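Local coordinates for protein endo-arabinase (Bacteroides thetaiotaomicron, PDB 5C0P) that probably hydrolyses glycosidic bonds of arabinan as a member of glycoside hydrolase family 43, and holds a magnesium ion in its core, at residues A[41-46]-A[65-70]; A[84-89]-A[93-98]; A[109-114]-A[118-123]; A[138-141]-A[147-150]. All blocks are in the same frame, centred on the assembly; numbering follows the deposited sequence.

Contact 1: residues A[41-46]-A[65-70]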
loop_
_atom_site.group_PDB
_atom_site.type_symbol
_atom_site.label_atom_id
_atom_site.label_comp_id
_atom_site.label_asym_id
_atom_site.label_seq_id
_atom_site.Cartn_x
_atom_site.Cartn_y
_atom_site.Cartn_z
ATOM N N TYR A 41 7.263 -2.070 -12.752
ATOM C CA TYR A 41 5.853 -2.008 -13.130
ATOM C C TYR A 41 5.090 -1.133 -12.158
ATOM O O TYR A 41 5.242 -1.266 -10.944
ATOM C CB TYR A 41 5.221 -3.402 -13.176
ATOM C CG TYR A 41 5.869 -4.315 -14.183
ATOM C CD1 TYR A 41 7.071 -4.962 -13.893
ATOM C CD2 TYR A 41 5.294 -4.528 -15.429
ATOM C CE1 TYR A 41 7.679 -5.786 -14.824
ATOM C CE2 TYR A 41 5.890 -5.349 -16.366
ATOM C CZ TYR A 41 7.081 -5.978 -16.059
ATOM O OH TYR A 41 7.661 -6.790 -17.003
ATOM N N LEU A 42 4.236 -0.277 -12.706
ATOM C CA LEU A 42 3.373 0.583 -11.907
ATOM C C LEU A 42 1.928 0.315 -12.306
ATOM O O LEU A 42 1.463 0.754 -13.371
ATOM C CB LEU A 42 3.749 2.049 -12.134
ATOM C CG LEU A 42 2.952 3.170 -11.456
ATOM C CD1 LEU A 42 2.727 2.876 -9.985
ATOM C CD2 LEU A 42 3.688 4.499 -11.616
ATOM N N HIS A 43 1.239 -0.447 -11.456
ATOM C CA HIS A 43 -0.181 -0.719 -11.617
ATOM C C HIS A 43 -0.947 0.361 -10.870
ATOM O O HIS A 43 -0.585 0.709 -9.748
ATOM C CB HIS A 43 -0.515 -2.079 -11.011
ATOM C CG HIS A 43 0.135 -3.230 -11.711
ATOM N ND1 HIS A 43 -0.555 -4.051 -12.573
ATOM C CD2 HIS A 43 1.396 -3.712 -11.655
ATOM C CE1 HIS A 43 0.258 -4.988 -13.030
ATOM N NE2 HIS A 43 1.455 -4.803 -12.486
ATOM N N PHE A 44 -2.011 0.882 -11.472
ATOM C CA PHE A 44 -2.738 1.975 -10.836
ATOM C C PHE A 44 -4.230 1.945 -11.143
ATOM O O PHE A 44 -4.661 1.357 -12.140
ATOM C CB PHE A 44 -2.109 3.338 -11.191
ATOM C CG PHE A 44 -2.128 3.668 -12.670
ATOM C CD1 PHE A 44 -1.130 3.205 -13.517
ATOM C CD2 PHE A 44 -3.130 4.476 -13.198
ATOM C CE1 PHE A 44 -1.147 3.521 -14.871
ATOM C CE2 PHE A 44 -3.154 4.800 -14.549
ATOM C CZ PHE A 44 -2.155 4.325 -15.385
ATOM N N ASN A 45 -5.015 2.552 -10.256
ATOM C CA ASN A 45 -6.443 2.719 -10.473
ATOM C C ASN A 45 -6.683 3.668 -11.648
ATOM O O ASN A 45 -6.300 4.842 -11.596
ATOM C CB ASN A 45 -7.095 3.275 -9.203
ATOM C CG ASN A 45 -8.595 3.476 -9.347
ATOM O OD1 ASN A 45 -9.204 3.032 -10.318
ATOM N ND2 ASN A 45 -9.198 4.151 -8.372
ATOM N N ASN A 46 -7.298 3.158 -12.707
ATOM C CA ASN A 46 -7.552 3.929 -13.918
ATOM C C ASN A 46 -9.064 4.055 -14.131
ATOM O O ASN A 46 -9.549 4.135 -15.262
ATOM C CB ASN A 46 -6.846 3.247 -15.097
ATOM C CG ASN A 46 -6.855 4.068 -16.376
ATOM O OD1 ASN A 46 -7.102 3.524 -17.456
ATOM N ND2 ASN A 46 -6.578 5.373 -16.273
ATOM N N GLY A 65 -1.313 -1.559 -20.932
ATOM C CA GLY A 65 -2.718 -1.915 -20.966
ATOM C C GLY A 65 -3.305 -2.198 -19.598
ATOM O O GLY A 65 -2.832 -1.686 -18.584
ATOM N N TYR A 66 -4.342 -3.026 -19.564
ATOM C CA TYR A 66 -5.043 -3.277 -18.312
ATOM C C TYR A 66 -4.638 -4.607 -17.708
ATOM O O TYR A 66 -4.670 -5.643 -18.379
ATOM C CB TYR A 66 -6.555 -3.246 -18.535
ATOM C CG TYR A 66 -7.029 -1.954 -19.150
ATOM C CD1 TYR A 66 -6.992 -0.767 -18.428
ATOM C CD2 TYR A 66 -7.504 -1.919 -20.450
ATOM C CE1 TYR A 66 -7.422 0.418 -18.989
ATOM C CE2 TYR A 66 -7.939 -0.741 -21.018
ATOM C CZ TYR A 66 -7.894 0.424 -20.282
ATOM O OH TYR A 66 -8.328 1.600 -20.850
ATOM N N SER A 67 -4.252 -4.563 -16.437
ATOM C CA SER A 67 -3.858 -5.761 -15.714
ATOM C C SER A 67 -5.045 -6.387 -14.982
ATOM O O SER A 67 -5.015 -7.572 -14.666
ATOM C CB SER A 67 -2.719 -5.465 -14.741
ATOM O OG SER A 67 -3.106 -4.480 -13.791
ATOM N N PHE A 68 -6.085 -5.602 -14.703
ATOM C CA PHE A 68 -7.317 -6.173 -14.149
ATOM C C PHE A 68 -8.573 -5.422 -14.551
ATOM O O PHE A 68 -8.718 -4.228 -14.263
ATOM C CB PHE A 68 -7.278 -6.273 -12.612
ATOM C CG PHE A 68 -8.520 -6.895 -12.031
ATOM C CD1 PHE A 68 -8.888 -8.180 -12.411
ATOM C CD2 PHE A 68 -9.324 -6.212 -11.134
ATOM C CE1 PHE A 68 -10.032 -8.775 -11.916
ATOM C CE2 PHE A 68 -10.484 -6.813 -10.624
ATOM C CZ PHE A 68 -10.832 -8.092 -11.020
ATOM N N ILE A 69 -9.478 -6.138 -15.217
ATOM C CA ILE A 69 -10.838 -5.678 -15.456
ATOM C C ILE A 69 -11.741 -6.719 -14.829
ATOM O O ILE A 69 -11.660 -7.893 -15.193
ATOM C CB ILE A 69 -11.181 -5.665 -16.953
ATOM C CG1 ILE A 69 -10.126 -4.906 -17.757
ATOM C CG2 ILE A 69 -12.595 -5.106 -17.170
ATOM C CD1 ILE A 69 -10.255 -3.424 -17.662
ATOM N N ALA A 70 -12.607 -6.303 -13.908
ATOM C CA ALA A 70 -13.478 -7.248 -13.212
ATOM C C ALA A 70 -14.514 -7.859 -14.141
ATOM O O ALA A 70 -15.165 -7.153 -14.921
ATOM C CB ALA A 70 -14.168 -6.584 -12.030
#
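The ND1 nitrogen of H43 lies 2.9 Å from OG of S67, and this hydrogen bond is the one polar link between residues 41-46 and 65-70. At 152° it is somewhat bent, and either atom could be the donor. The hydroxyl oxygen meets the imidazole at its edge, near the ring plane, while CB of S67 comes alongside in that plane, 3.5 Å from CE1 of H43. Two torsions bring the partners together. The ring of H43 swings beside its backbone N (chi1 -65°), and although the side chain does not start out toward S67, its ring brings ND1 there; OG of S67 takes the crowded position between backbone N and carbonyl carbon. A serine suits the place because its short arm carries a polar atom in a buried setting. The histidine uses both nitrogens, since NE2 is hydrogen-bonded to the carbonyl of P115, and this pairing should fix the rotation of the ring. Nearer the surface, OD1 of N46 stands 3.5 Å from CE1 of Y66, at the ring edge, with amide and ring only 25° from coplanar. The stronger hold on that oxygen is R51, whose NH2 bonds to it, so the tyrosine mainly flanks the amide. Strands 39-45 and 60-68 are not neighbours: strand 50-55 runs between them, H43 resting on V52 and S67 on I50. S67 and F68 together face I50 as a classic beta bulge, where the chain turns a corner, and H43 also packs against V85 of strand 78-88.

Contact 2: residues A[84-89]-A[93-98]. With MG (magnesium ion), chain C.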
loop_
_atom_site.group_PDB
_atom_site.type_symbol
_atom_site.label_atom_id
_atom_site.label_comp_id
_atom_site.label_asym_id
_atom_site.label_seq_id
_atom_site.Cartn_x
_atom_site.Cartn_y
_atom_site.Cartn_z
ATOM N N ASP A 84 -1.445 -2.734 -5.032
ATOM C CA ASP A 84 -0.055 -3.123 -4.798
ATOM C C ASP A 84 0.142 -4.410 -5.585
ATOM O O ASP A 84 -0.805 -5.199 -5.722
ATOM C CB ASP A 84 0.177 -3.509 -3.334
ATOM C CG ASP A 84 0.169 -2.335 -2.363
ATOM O OD1 ASP A 84 -0.116 -1.177 -2.739
ATOM O OD2 ASP A 84 0.464 -2.618 -1.180
ATOM N N VAL A 85 1.354 -4.670 -6.073
ATOM C CA VAL A 85 1.624 -5.956 -6.717
ATOM C C VAL A 85 2.913 -6.558 -6.182
ATOM O O VAL A 85 3.953 -5.889 -6.154
ATOM C CB VAL A 85 1.690 -5.843 -8.272
ATOM C CG1 VAL A 85 2.033 -7.194 -8.897
ATOM C CG2 VAL A 85 0.361 -5.352 -8.815
ATOM N N TYR A 86 2.836 -7.819 -5.772
ATOM C CA TYR A 86 3.962 -8.508 -5.167
ATOM C C TYR A 86 4.346 -9.740 -5.955
ATOM O O TYR A 86 3.480 -10.494 -6.401
ATOM C CB TYR A 86 3.604 -8.949 -3.748
ATOM C CG TYR A 86 3.175 -7.805 -2.872
ATOM C CD1 TYR A 86 4.114 -7.061 -2.165
ATOM C CD2 TYR A 86 1.836 -7.451 -2.762
ATOM C CE1 TYR A 86 3.732 -6.005 -1.347
ATOM C CE2 TYR A 86 1.446 -6.395 -1.954
ATOM C CZ TYR A 86 2.401 -5.676 -1.257
ATOM O OH TYR A 86 2.018 -4.619 -0.448
ATOM N N GLU A 87 5.648 -9.969 -6.094
ATOM C CA GLU A 87 6.111 -11.260 -6.577
ATOM C C GLU A 87 6.220 -12.179 -5.370
ATOM O O GLU A 87 6.821 -11.826 -4.352
ATOM C CB GLU A 87 7.474 -11.137 -7.265
ATOM C CG GLU A 87 7.898 -12.369 -8.079
ATOM C CD GLU A 87 8.487 -13.502 -7.249
ATOM O OE1 GLU A 87 8.919 -13.271 -6.099
ATOM O OE2 GLU A 87 8.530 -14.641 -7.761
ATOM N N TYR A 88 5.645 -13.368 -5.478
ATOM C CA TYR A 88 5.645 -14.302 -4.361
ATOM C C TYR A 88 5.660 -15.731 -4.864
ATOM O O TYR A 88 4.716 -16.179 -5.519
ATOM C CB TYR A 88 4.420 -14.043 -3.472
ATOM C CG TYR A 88 4.249 -14.999 -2.310
ATOM C CD1 TYR A 88 4.945 -14.820 -1.117
ATOM C CD2 TYR A 88 3.372 -16.075 -2.394
ATOM C CE1 TYR A 88 4.775 -15.685 -0.047
ATOM C CE2 TYR A 88 3.199 -16.939 -1.336
ATOM C CZ TYR A 88 3.899 -16.748 -0.160
ATOM O OH TYR A 88 3.710 -17.621 0.887
ATOM N N GLU A 89 6.746 -16.441 -4.558
ATOM C CA GLU A 89 6.921 -17.836 -4.957
ATOM C C GLU A 89 6.629 -18.088 -6.441
ATOM O O GLU A 89 5.975 -19.065 -6.802
ATOM C CB GLU A 89 6.092 -18.756 -4.059
ATOM C CG GLU A 89 6.382 -18.543 -2.578
ATOM C CD GLU A 89 5.959 -19.714 -1.719
ATOM O OE1 GLU A 89 6.642 -19.979 -0.705
ATOM O OE2 GLU A 89 4.944 -20.366 -2.050
ATOM N N TYR A 93 0.948 -11.188 -7.340
ATOM C CA TYR A 93 -0.292 -11.014 -6.581
ATOM C C TYR A 93 -0.649 -9.546 -6.452
ATOM O O TYR A 93 0.127 -8.735 -5.942
ATOM C CB TYR A 93 -0.185 -11.657 -5.197
ATOM C CG TYR A 93 -0.019 -13.154 -5.267
ATOM C CD1 TYR A 93 1.234 -13.722 -5.502
ATOM C CD2 TYR A 93 -1.106 -14.007 -5.119
ATOM C CE1 TYR A 93 1.395 -15.101 -5.577
ATOM C CE2 TYR A 93 -0.954 -15.373 -5.198
ATOM C CZ TYR A 93 0.300 -15.917 -5.424
ATOM O OH TYR A 93 0.469 -17.281 -5.502
ATOM N N LEU A 94 -1.842 -9.226 -6.924
ATOM C CA LEU A 94 -2.400 -7.883 -6.871
ATOM C C LEU A 94 -3.297 -7.770 -5.640
ATOM O O LEU A 94 -4.217 -8.580 -5.454
ATOM C CB LEU A 94 -3.232 -7.646 -8.143
ATOM C CG LEU A 94 -4.134 -6.417 -8.230
ATOM C CD1 LEU A 94 -3.263 -5.173 -8.308
ATOM C CD2 LEU A 94 -5.043 -6.504 -9.450
ATOM N N PHE A 95 -3.005 -6.792 -4.790
ATOM C CA PHE A 95 -3.810 -6.487 -3.609
ATOM C C PHE A 95 -4.514 -5.150 -3.891
ATOM O O PHE A 95 -3.854 -4.106 -3.988
ATOM C CB PHE A 95 -2.903 -6.299 -2.381
ATOM C CG PHE A 95 -2.376 -7.581 -1.777
ATOM C CD1 PHE A 95 -1.669 -8.508 -2.538
ATOM C CD2 PHE A 95 -2.532 -7.823 -0.417
ATOM C CE1 PHE A 95 -1.178 -9.685 -1.951
ATOM C CE2 PHE A 95 -2.030 -8.975 0.177
ATOM C CZ PHE A 95 -1.358 -9.916 -0.591
ATOM N N THR A 96 -5.837 -5.172 -4.032
ATOM C CA THR A 96 -6.602 -3.970 -4.375
ATOM C C THR A 96 -7.864 -3.908 -3.523
ATOM O O THR A 96 -8.387 -4.945 -3.099
ATOM C CB THR A 96 -6.967 -3.949 -5.887
ATOM O OG1 THR A 96 -5.755 -3.966 -6.654
ATOM C CG2 THR A 96 -7.755 -2.696 -6.273
ATOM N N THR A 97 -8.342 -2.698 -3.259
ATOM C CA THR A 97 -9.494 -2.517 -2.388
ATOM C C THR A 97 -10.767 -2.264 -3.199
ATOM O O THR A 97 -10.789 -1.462 -4.137
ATOM C CB THR A 97 -9.223 -1.388 -1.378
ATOM O OG1 THR A 97 -8.137 -1.786 -0.519
ATOM C CG2 THR A 97 -10.455 -1.094 -0.543
ATOM N N PHE A 98 -11.837 -2.973 -2.833
ATOM C CA PHE A 98 -13.095 -2.904 -3.557
ATOM C C PHE A 98 -14.245 -2.816 -2.570
ATOM O O PHE A 98 -14.066 -3.057 -1.381
ATOM C CB PHE A 98 -13.320 -4.180 -4.391
ATOM C CG PHE A 98 -12.197 -4.515 -5.342
ATOM C CD1 PHE A 98 -12.169 -3.987 -6.633
ATOM C CD2 PHE A 98 -11.199 -5.406 -4.962
ATOM C CE1 PHE A 98 -11.134 -4.318 -7.517
ATOM C CE2 PHE A 98 -10.164 -5.749 -5.837
ATOM C CZ PHE A 98 -10.135 -5.203 -7.121
HETATM MG MG MG C . -0.443 0.649 -1.704
HETATM O O HOH W 1 0.055 -0.323 0.090
HETATM O O HOH W 2 2.802 -18.291 -5.769
HETATM O O HOH W 3 1.584 1.265 -1.667
HETATM O O HOH W 4 -0.829 1.339 -3.656
HETATM O O HOH W 5 -2.412 -0.047 -1.335
#
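Y86 pushes its ring edge into the face of F95, an edge-to-face pair with centroids 5.1 Å apart and planes at 77°. Its CG stands beside the backbone N (chi1 -57°), which turns the ring across to F95 and lodges CD2 of Y86 against CD1 of F95, 3.7 Å away. Farther along the hairpin Y88 repeats the theme with an offset, its edge turned to the face of Y93 at 79°, while CB of Y88 settles 3.8 Å from CD1 of Y93. Beyond this pair, a water joins Y93 OH to the carbonyl of Y88. On the reverse of the sheet the branched V85 and L94 meet, CG2 of V85 3.7 Å from CD1 of L94, where F119 also packs. The Y86 hydroxyl reaches back to OD2 of D84, a weak bond at 2.6 Å, and also bonds L139 N. Exchanging Y86 for an alanine would probably leave the F95 face without its edge partner and the N-H of L139 without the hydroxyl that meets it. Backbone bonds in both directions tie D84 to F95 and Y86 to Y93. D84 OD1 binds magnesium at 2.1 Å, and four waters and H261 complete six ligands; one of those waters also donates to OD2. This is an antiparallel beta hairpin carrying a central metal site, as in the five-bladed propeller of family 43.

Contact 3: residues A[109-114]-A[118-123]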
loop_
_atom_site.group_PDB
_atom_site.type_symbol
_atom_site.label_atom_id
_atom_site.label_comp_id
_atom_site.label_asym_id
_atom_site.label_seq_id
_atom_site.Cartn_x
_atom_site.Cartn_y
_atom_site.Cartn_z
ATOM N N ILE A 109 -7.263 -10.303 -3.041
ATOM C CA ILE A 109 -6.014 -10.727 -3.652
ATOM C C ILE A 109 -6.295 -11.427 -4.976
ATOM O O ILE A 109 -7.184 -12.287 -5.072
ATOM C CB ILE A 109 -5.236 -11.655 -2.708
ATOM C CG1 ILE A 109 -4.919 -10.915 -1.401
ATOM C CG2 ILE A 109 -3.955 -12.172 -3.386
ATOM C CD1 ILE A 109 -4.314 -11.802 -0.294
ATOM N N LEU A 110 -5.552 -11.023 -6.005
ATOM C CA LEU A 110 -5.704 -11.585 -7.342
ATOM C C LEU A 110 -4.334 -12.053 -7.795
ATOM O O LEU A 110 -3.317 -11.574 -7.290
ATOM C CB LEU A 110 -6.264 -10.534 -8.302
ATOM C CG LEU A 110 -7.613 -9.954 -7.854
ATOM C CD1 LEU A 110 -7.446 -8.656 -7.042
ATOM C CD2 LEU A 110 -8.504 -9.741 -9.039
ATOM N N VAL A 111 -4.298 -12.981 -8.743
ATOM C CA VAL A 111 -3.033 -13.633 -9.087
ATOM C C VAL A 111 -2.810 -13.690 -10.600
ATOM O O VAL A 111 -3.763 -13.787 -11.376
ATOM C CB VAL A 111 -2.963 -15.058 -8.467
ATOM C CG1 VAL A 111 -4.053 -15.975 -9.047
ATOM C CG2 VAL A 111 -1.556 -15.675 -8.620
ATOM N N SER A 112 -1.540 -13.628 -11.005
ATOM C CA SER A 112 -1.162 -13.756 -12.412
ATOM C C SER A 112 0.179 -14.457 -12.510
ATOM O O SER A 112 0.956 -14.455 -11.547
ATOM C CB SER A 112 -1.047 -12.373 -13.065
ATOM O OG SER A 112 -0.698 -12.489 -14.438
ATOM N N ASP A 113 0.455 -15.039 -13.674
ATOM C CA ASP A 113 1.768 -15.616 -13.937
ATOM C C ASP A 113 2.751 -14.522 -14.362
ATOM O O ASP A 113 3.958 -14.756 -14.429
ATOM C CB ASP A 113 1.677 -16.672 -15.042
ATOM C CG ASP A 113 0.965 -17.937 -14.597
ATOM O OD1 ASP A 113 0.807 -18.142 -13.379
ATOM O OD2 ASP A 113 0.581 -18.734 -15.477
ATOM N N SER A 114 2.224 -13.335 -14.655
ATOM C CA SER A 114 3.015 -12.246 -15.236
ATOM C C SER A 114 2.974 -11.001 -14.370
ATOM O O SER A 114 1.952 -10.707 -13.758
ATOM C CB SER A 114 2.460 -11.888 -16.615
ATOM O OG SER A 114 2.979 -10.646 -17.076
ATOM N N PRO A 118 -2.642 -10.565 -17.059
ATOM C CA PRO A 118 -3.902 -10.251 -16.374
ATOM C C PRO A 118 -4.050 -11.017 -15.070
ATOM O O PRO A 118 -3.590 -12.161 -14.956
ATOM C CB PRO A 118 -4.965 -10.719 -17.374
ATOM C CG PRO A 118 -4.294 -11.823 -18.137
ATOM C CD PRO A 118 -2.847 -11.441 -18.225
ATOM N N PHE A 119 -4.664 -10.369 -14.090
ATOM C CA PHE A 119 -4.920 -10.978 -12.787
ATOM C C PHE A 119 -6.320 -11.578 -12.729
ATOM O O PHE A 119 -7.262 -11.036 -13.307
ATOM C CB PHE A 119 -4.776 -9.934 -11.683
ATOM C CG PHE A 119 -3.373 -9.460 -11.485
ATOM C CD1 PHE A 119 -2.498 -10.183 -10.686
ATOM C CD2 PHE A 119 -2.926 -8.301 -12.104
ATOM C CE1 PHE A 119 -1.195 -9.763 -10.510
ATOM C CE2 PHE A 119 -1.620 -7.869 -11.926
ATOM C CZ PHE A 119 -0.760 -8.605 -11.129
ATOM N N THR A 120 -6.445 -12.707 -12.040
ATOM C CA THR A 120 -7.748 -13.307 -11.760
ATOM C C THR A 120 -7.870 -13.472 -10.247
ATOM O O THR A 120 -6.868 -13.611 -9.550
ATOM C CB THR A 120 -7.928 -14.660 -12.476
ATOM O OG1 THR A 120 -6.940 -15.577 -12.007
ATOM C CG2 THR A 120 -7.785 -14.494 -13.972
ATOM N N PRO A 121 -9.101 -13.440 -9.722
ATOM C CA PRO A 121 -9.261 -13.516 -8.264
ATOM C C PRO A 121 -8.676 -14.801 -7.678
ATOM O O PRO A 121 -8.962 -15.899 -8.168
ATOM C CB PRO A 121 -10.781 -13.492 -8.083
ATOM C CG PRO A 121 -11.295 -12.810 -9.306
ATOM C CD PRO A 121 -10.382 -13.233 -10.418
ATOM N N LEU A 122 -7.861 -14.655 -6.639
ATOM C CA LEU A 122 -7.295 -15.818 -5.967
ATOM C C LEU A 122 -8.421 -16.560 -5.264
ATOM O O LEU A 122 -8.555 -17.783 -5.395
ATOM C CB LEU A 122 -6.193 -15.384 -5.000
ATOM C CG LEU A 122 -5.482 -16.514 -4.266
ATOM C CD1 LEU A 122 -4.800 -17.469 -5.252
ATOM C CD2 LEU A 122 -4.493 -15.925 -3.257
ATOM N N VAL A 123 -9.232 -15.802 -4.522
ATOM C CA VAL A 123 -10.556 -16.217 -4.066
ATOM C C VAL A 123 -11.488 -15.032 -4.328
ATOM O O VAL A 123 -11.029 -13.877 -4.363
ATOM C CB VAL A 123 -10.593 -16.592 -2.563
ATOM C CG1 VAL A 123 -9.658 -17.765 -2.272
ATOM C CG2 VAL A 123 -10.240 -15.403 -1.694
HETATM O O HOH W 6 -9.847 -11.465 -5.251
HETATM O O HOH W 7 -4.548 -15.286 -13.625
#
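With chi1 at -179°, S112 turns OG beside its own carbonyl carbon, toward P118, while F119, its CG beside the backbone N (chi1 -68°), slides its ring under CB of the serine. OG of S112 donates to the carbonyl O of P118 at 3.0 Å, coming from above the carbonyl plane. OG of S112 in turn accepts from S114 N, also at 3.0 Å, which makes an ST turn where the strand gives way to the loop. CB of S112 meanwhile lies over one face of the F119 ring, 3.9 Å from its centroid, a CH-pi contact. With an alanine in place of S112, the P118 carbonyl and the S114 N-H would probably be left without the hydroxyl they share. A cis peptide before P118 bends the chain at this end. Farther along, V111 and T120 exchange two backbone bonds, and on the exposed T120 side a water links V111 O with T120 OG1, a hydroxyl well suited to bind it. L122 extends CG away from its own N, laying CD2 3.8 Å from CG2 of I109 and CD1 4.1 Å from CG1 of V111; its N-H also bonds I109 O. L110 fills the reverse side, CB to CB of F119 at 3.7 Å. Strand 120-121 is the outermost of its four-stranded sheet, beside strand 103-112, which pairs next with strand 91-100, and F119 reaches over to L94 there and to S67 of strand 60-68.

Contact 4: residues A[138-141]-A[147-150]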
loop_
_atom_site.group_PDB
_atom_site.type_symbol
_atom_site.label_atom_id
_atom_site.label_comp_id
_atom_site.label_asym_id
_atom_site.label_seq_id
_atom_site.Cartn_x
_atom_site.Cartn_y
_atom_site.Cartn_z
ATOM N N SER A 138 -1.869 -4.776 2.514
ATOM C CA SER A 138 -0.541 -4.945 1.937
ATOM C C SER A 138 0.110 -6.232 2.424
ATOM O O SER A 138 -0.392 -6.891 3.343
ATOM C CB SER A 138 0.344 -3.745 2.273
ATOM O OG SER A 138 0.618 -3.686 3.662
ATOM N N LEU A 139 1.233 -6.587 1.805
ATOM C CA LEU A 139 1.924 -7.837 2.108
ATOM C C LEU A 139 3.303 -7.528 2.669
ATOM O O LEU A 139 4.059 -6.733 2.104
ATOM C CB LEU A 139 2.059 -8.676 0.834
ATOM C CG LEU A 139 2.767 -10.027 0.941
ATOM C CD1 LEU A 139 1.956 -10.999 1.765
ATOM C CD2 LEU A 139 3.021 -10.595 -0.445
ATOM N N TYR A 140 3.598 -8.122 3.818
ATOM C CA TYR A 140 4.939 -8.106 4.393
ATOM C C TYR A 140 5.436 -9.545 4.511
ATOM O O TYR A 140 4.730 -10.412 5.033
ATOM C CB TYR A 140 4.944 -7.423 5.770
ATOM C CG TYR A 140 6.252 -7.626 6.504
ATOM C CD1 TYR A 140 7.432 -7.054 6.031
ATOM C CD2 TYR A 140 6.326 -8.421 7.648
ATOM C CE1 TYR A 140 8.642 -7.258 6.674
ATOM C CE2 TYR A 140 7.540 -8.626 8.306
ATOM C CZ TYR A 140 8.692 -8.048 7.810
ATOM O OH TYR A 140 9.892 -8.249 8.444
ATOM N N ILE A 141 6.647 -9.803 4.020
ATOM C CA ILE A 141 7.270 -11.117 4.151
ATOM C C ILE A 141 8.294 -11.045 5.270
ATOM O O ILE A 141 9.264 -10.271 5.201
ATOM C CB ILE A 141 7.952 -11.574 2.840
ATOM C CG1 ILE A 141 6.947 -11.545 1.679
ATOM C CG2 ILE A 141 8.607 -12.947 3.020
ATOM C CD1 ILE A 141 5.740 -12.478 1.863
ATOM N N PRO A 147 4.268 -14.929 5.115
ATOM C CA PRO A 147 3.499 -13.752 4.701
ATOM C C PRO A 147 2.563 -13.186 5.767
ATOM O O PRO A 147 1.869 -13.938 6.477
ATOM C CB PRO A 147 2.664 -14.288 3.531
ATOM C CG PRO A 147 2.425 -15.742 3.884
ATOM C CD PRO A 147 3.736 -16.176 4.534
ATOM N N TRP A 148 2.543 -11.857 5.842
ATOM C CA TRP A 148 1.650 -11.113 6.709
ATOM C C TRP A 148 0.819 -10.153 5.895
ATOM O O TRP A 148 1.334 -9.503 4.975
ATOM C CB TRP A 148 2.452 -10.271 7.696
ATOM C CG TRP A 148 3.149 -11.038 8.784
ATOM C CD1 TRP A 148 4.354 -11.671 8.704
ATOM C CD2 TRP A 148 2.675 -11.228 10.121
ATOM N NE1 TRP A 148 4.666 -12.244 9.918
ATOM C CE2 TRP A 148 3.649 -11.987 10.802
ATOM C CE3 TRP A 148 1.524 -10.822 10.809
ATOM C CZ2 TRP A 148 3.505 -12.351 12.150
ATOM C CZ3 TRP A 148 1.379 -11.181 12.140
ATOM C CH2 TRP A 148 2.369 -11.936 12.799
ATOM N N LEU A 149 -0.453 -10.052 6.270
ATOM C CA LEU A 149 -1.362 -9.032 5.762
ATOM C C LEU A 149 -1.363 -7.856 6.735
ATOM O O LEU A 149 -1.510 -8.051 7.941
ATOM C CB LEU A 149 -2.774 -9.615 5.672
ATOM C CG LEU A 149 -3.874 -8.629 5.288
ATOM C CD1 LEU A 149 -3.728 -8.259 3.810
ATOM C CD2 LEU A 149 -5.238 -9.232 5.570
ATOM N N LEU A 150 -1.187 -6.643 6.215
ATOM C CA LEU A 150 -1.368 -5.425 7.008
ATOM C C LEU A 150 -2.557 -4.710 6.396
ATOM O O LEU A 150 -2.696 -4.686 5.182
ATOM C CB LEU A 150 -0.146 -4.512 6.909
ATOM C CG LEU A 150 1.221 -5.139 7.144
ATOM C CD1 LEU A 150 2.317 -4.095 6.895
ATOM C CD2 LEU A 150 1.306 -5.713 8.538
#
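S138 pairs with L150, and Y140 with W148, in the antiparallel hairpin of strands 134-141 and 147-153, part of a sheet consistent with one blade of the five-bladed propeller known for family 43. Hydrogen bonds come first: both pairs exchange two backbone bonds, of which Y140 N to W148 O is the straightest at 170° and W148 N to Y140 O the shortest at 2.7 Å. P147 lies opposite I141 in a non-hydrogen-bonded pair, where the missing N-H of a proline costs nothing across the ladder. Apolar packing follows on that face. CB of P147 is shared by CD1 of L139, 3.8 Å away and alongside, and by CD1 of I141, 3.9 Å away and crossing it. Compact and apolar, the proline ring suits a niche between two branched chains, and Y88 of strand 78-88 touches it as well. Aromatic contact marks the other face: Y140 and W148 lie side by side, pointing the same way, CD2 of the tyrosine 3.9 Å from CD1 of the indole. Their planes, 40° apart, make neither a stack nor an edge-to-face pair. The polar ends find partners beyond the paired segments: Y140 OH bonds to R211, whose NH1 also bonds to the carbonyl O of I141, and W148 NE1 bonds to D142. S138, small enough to stand close to D84, has its hydroxyl bonded to the carbonyl of P207; with chi1 at 67°, that OG is set against the aliphatic flank of L150, 3.4 Å from CB.

How the contacts relate
The centres of contacts 2 and 4 lie about 9 and 10 Å from that of the chain, and both are ladders of paired strands with aromatic and aliphatic side chains; contacts 1 and 3 lie farther out and are partly exposed. Contact 1 alone has no backbone bond between its segments and depends on side chains, whereas contact 3 adds waters and an ST turn at a sheet edge. Contacts 2 and 3 belong to one sheet, joined by L94 N to L110 O at 2.8 Å. Contact 1 leans on both, F68 packing against L94 and L110. Contact 4, in another sheet, reaches contact 2 where S138 packs against D84, beside the magnesium site.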